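Local atomic coordinates of probable glucarate dehydratase (Mycobacterium smegmatis str. MC2 155, PDB entry 3VDG), a protein that probably dehydrates D-glucarate or a related acid sugar, as a metal-dependent member of the enolase superfamily. Residues A[57-62]-A[83-88]. Residues are numbered along the deposited sequence; the frame is centred on the assembly and turned at random.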
ATOM      1  N   LEU A  57      13.115  26.283   9.634  1.00 22.84           N
ATOM      2  CA  LEU A  57      13.609  26.174   8.243  1.00 23.03           C
ATOM      3  C   LEU A  57      12.842  25.123   7.436  1.00 26.22           C
ATOM      4  O   LEU A  57      12.528  24.061   7.958  1.00 22.34           O
ATOM      5  CB  LEU A  57      15.081  25.750   8.244  1.00 23.16           C
ATOM      6  CG  LEU A  57      16.080  26.529   9.098  1.00 26.50           C
ATOM      7  CD1 LEU A  57      17.463  25.893   8.953  1.00 25.91           C
ATOM      8  CD2 LEU A  57      16.088  27.997   8.739  1.00 28.43           C
ATOM      9  N   ARG A  58      12.546  25.411   6.169  1.00 23.27           N
ATOM     10  CA  ARG A  58      11.993  24.398   5.243  1.00 18.71           C
ATOM     11  C   ARG A  58      12.648  24.603   3.881  1.00 22.70           C
ATOM     12  O   ARG A  58      13.258  25.658   3.633  1.00 22.55           O
ATOM     13  CB  ARG A  58      10.472  24.516   5.116  1.00 18.30           C
ATOM     14  CG  ARG A  58       9.728  24.434   6.444  1.00 21.15           C
ATOM     15  CD  ARG A  58       9.731  23.030   7.021  1.00 22.17           C
ATOM     16  NE  ARG A  58       8.742  22.172   6.361  1.00 18.74           N
ATOM     17  CZ  ARG A  58       8.561  20.902   6.667  1.00 31.21           C
ATOM     18  NH1 ARG A  58       9.303  20.333   7.629  1.00 20.04           N
ATOM     19  NH2 ARG A  58       7.642  20.202   6.017  1.00 25.38           N
ATOM     20  N   ALA A  59      12.583  23.583   3.029  1.00 20.71           N
ATOM     21  CA  ALA A  59      13.061  23.693   1.649  1.00 20.21           C
ATOM     22  C   ALA A  59      11.858  23.477   0.744  1.00 28.52           C
ATOM     23  O   ALA A  59      11.096  22.527   0.920  1.00 24.27           O
ATOM     24  CB  ALA A  59      14.156  22.670   1.358  1.00 18.66           C
ATOM     25  N   VAL A  60      11.660  24.397  -0.182  1.00 20.88           N
ATOM     26  CA  VAL A  60      10.590  24.293  -1.179  1.00 19.29           C
ATOM     27  C   VAL A  60      11.164  23.688  -2.441  1.00 20.27           C
ATOM     28  O   VAL A  60      12.210  24.148  -2.954  1.00 23.55           O
ATOM     29  CB  VAL A  60      10.006  25.675  -1.487  1.00 25.93           C
ATOM     30  CG1 VAL A  60       9.085  25.613  -2.713  1.00 25.11           C
ATOM     31  CG2 VAL A  60       9.262  26.210  -0.258  1.00 17.82           C
ATOM     32  N   ILE A  61      10.513  22.633  -2.928  1.00 17.02           N
ATOM     33  CA  ILE A  61      10.877  22.000  -4.190  1.00 18.91           C
ATOM     34  C   ILE A  61       9.911  22.449  -5.264  1.00 23.99           C
ATOM     35  O   ILE A  61       8.698  22.340  -5.103  1.00 20.51           O
ATOM     36  CB  ILE A  61      10.857  20.446  -4.130  1.00 20.73           C
ATOM     37  CG1 ILE A  61      12.123  19.900  -3.464  1.00 26.64           C
ATOM     38  CG2 ILE A  61      10.826  19.844  -5.535  1.00 24.49           C
ATOM     39  CD1 ILE A  61      12.203  20.176  -1.985  1.00 29.66           C
ATOM     40  N   GLN A  62      10.460  22.977  -6.354  1.00 19.01           N
ATOM     41  CA  GLN A  62       9.666  23.256  -7.553  1.00 20.39           C
ATOM     42  C   GLN A  62      10.204  22.297  -8.597  1.00 25.82           C
ATOM     43  O   GLN A  62      11.378  22.373  -8.989  1.00 21.82           O
ATOM     44  CB  GLN A  62       9.827  24.713  -7.995  1.00 18.85           C
ATOM     45  CG  GLN A  62       8.934  25.687  -7.234  1.00 20.77           C
ATOM     46  CD  GLN A  62       9.327  27.142  -7.471  1.00 26.65           C
ATOM     47  OE1 GLN A  62      10.445  27.546  -7.159  1.00 25.77           O
ATOM     48  NE2 GLN A  62       8.408  27.925  -8.021  1.00 24.95           N
ATOM     49  N   GLU A  83      22.038  19.293   0.405  1.00 24.58           N
ATOM     50  CA  GLU A  83      22.991  18.615  -0.482  1.00 25.00           C
ATOM     51  C   GLU A  83      22.397  17.335  -1.043  1.00 27.19           C
ATOM     52  O   GLU A  83      22.575  17.024  -2.223  1.00 25.34           O
ATOM     53  CB  GLU A  83      24.273  18.245   0.272  1.00 28.07           C
ATOM     54  CG  GLU A  83      25.043  19.443   0.800  1.00 38.03           C
ATOM     55  CD  GLU A  83      26.219  19.050   1.679  1.00 67.50           C
ATOM     56  OE1 GLU A  83      26.425  17.839   1.917  1.00 49.63           O
ATOM     57  OE2 GLU A  83      26.943  19.961   2.137  1.00 61.22           O
ATOM     58  N   ARG A  84      21.726  16.561  -0.197  1.00 21.40           N
ATOM     59  CA  ARG A  84      21.084  15.339  -0.689  1.00 19.21           C
ATOM     60  C   ARG A  84      19.979  15.655  -1.690  1.00 20.22           C
ATOM     61  O   ARG A  84      19.819  14.946  -2.687  1.00 21.84           O
ATOM     62  CB  ARG A  84      20.519  14.502   0.467  1.00 20.05           C
ATOM     63  CG  ARG A  84      21.625  13.777   1.238  1.00 24.96           C
ATOM     64  CD  ARG A  84      21.127  13.319   2.601  1.00 24.86           C
ATOM     65  NE  ARG A  84      22.182  12.641   3.357  1.00 33.78           N
ATOM     66  CZ  ARG A  84      22.118  12.370   4.657  1.00 42.33           C
ATOM     67  NH1 ARG A  84      21.046  12.706   5.366  1.00 31.90           N
ATOM     68  NH2 ARG A  84      23.126  11.749   5.251  1.00 37.13           N
ATOM     69  N   LEU A  85      19.210  16.702  -1.416  1.00 21.20           N
ATOM     70  CA  LEU A  85      18.132  17.078  -2.320  1.00 21.81           C
ATOM     71  C   LEU A  85      18.720  17.448  -3.690  1.00 28.05           C
ATOM     72  O   LEU A  85      18.143  17.119  -4.721  1.00 22.55           O
ATOM     73  CB  LEU A  85      17.323  18.242  -1.765  1.00 23.27           C
ATOM     74  CG  LEU A  85      16.494  17.958  -0.513  1.00 26.01           C
ATOM     75  CD1 LEU A  85      15.892  19.256   0.009  1.00 17.70           C
ATOM     76  CD2 LEU A  85      15.415  16.928  -0.816  1.00 24.53           C
ATOM     77  N   GLN A  86      19.850  18.118  -3.695  1.00 23.41           N
ATOM     78  CA  GLN A  86      20.511  18.509  -4.959  0.50 25.62           C
ATOM     79  C   GLN A  86      20.977  17.266  -5.704  1.00 23.75           C
ATOM     80  O   GLN A  86      20.799  17.179  -6.861  1.00 28.42           O
ATOM     81  CB  GLN A  86      21.695  19.454  -4.700  0.50 24.92           C
ATOM     82  CG  GLN A  86      21.272  20.851  -4.282  0.50 34.52           C
ATOM     83  CD  GLN A  86      20.478  21.555  -5.367  0.50 39.52           C
ATOM     84  OE1 GLN A  86      20.785  21.429  -6.554  0.50 57.35           O
ATOM     85  NE2 GLN A  86      19.452  22.293  -4.970  0.50 21.89           N
ATOM     86  N   ALA A  87      21.550  16.306  -5.014  1.00 26.00           N
ATOM     87  CA  ALA A  87      21.986  15.072  -5.656  1.00 25.16           C
ATOM     88  C   ALA A  87      20.785  14.275  -6.233  1.00 26.85           C
ATOM     89  O   ALA A  87      20.869  13.698  -7.316  1.00 26.66           O
ATOM     90  CB  ALA A  87      22.790  14.221  -4.683  1.00 28.62           C
ATOM     91  N   ALA A  88      19.667  14.284  -5.516  1.00 24.87           N
ATOM     92  CA  ALA A  88      18.447  13.603  -5.950  1.00 23.78           C
ATOM     93  C   ALA A  88      17.906  14.265  -7.195  1.00 20.63           C
ATOM     94  O   ALA A  88      17.542  13.596  -8.159  1.00 24.62           O
ATOM     95  CB  ALA A  88      17.385  13.653  -4.843  1.00 19.41           C
TER
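Leu85 of helix 79-92 sets one methyl against Ala59 and Ile61 of the middle strand of the three-stranded sheet. Its CB leaves the helix in the direction of the strand but stays well short of it, 5.5 Å from Ile61 CD1. Next along the chain, a chi1 of -68° turns CG away from the carbonyl carbon, and CG of Leu85, still 5.1 Å from Ile61 CD1, bears the two methyls. At the tip the two branches part. CD1 of Leu85 does the touching: it meets the methyl of Ala59 tip to tip, with CD1 4.1 Å from Ala59 CB, and lies 4.3 Å from Ile61 CD1. The other branch remains farther off, with Leu85 CD2 4.7 Å from Ile61 CD1.

Ala59 presents its CB directly to the helix, whereas Ile61 brings its delta methyl nearer by rotation about CB-CG1 (chi2 70°). At Leu85 CD1 the directions to the two strand methyls diverge by about 67°, and one leucine methyl thus bridges residues two apart on the strand. The contact is small, burying 87 Å² in all, entirely apolar and shielded from solvent. Thr75 of edge strand 70-75 touches both Leu85 and Ile61, and Pro138 of helix 131-151 also packs on Ile61, extending the interface. The arrangement is helix-on-sheet packing in the N-terminal capping domain characteristic of the enolase superfamily, where a three-stranded antiparallel meander is followed by helices that cover one of its faces.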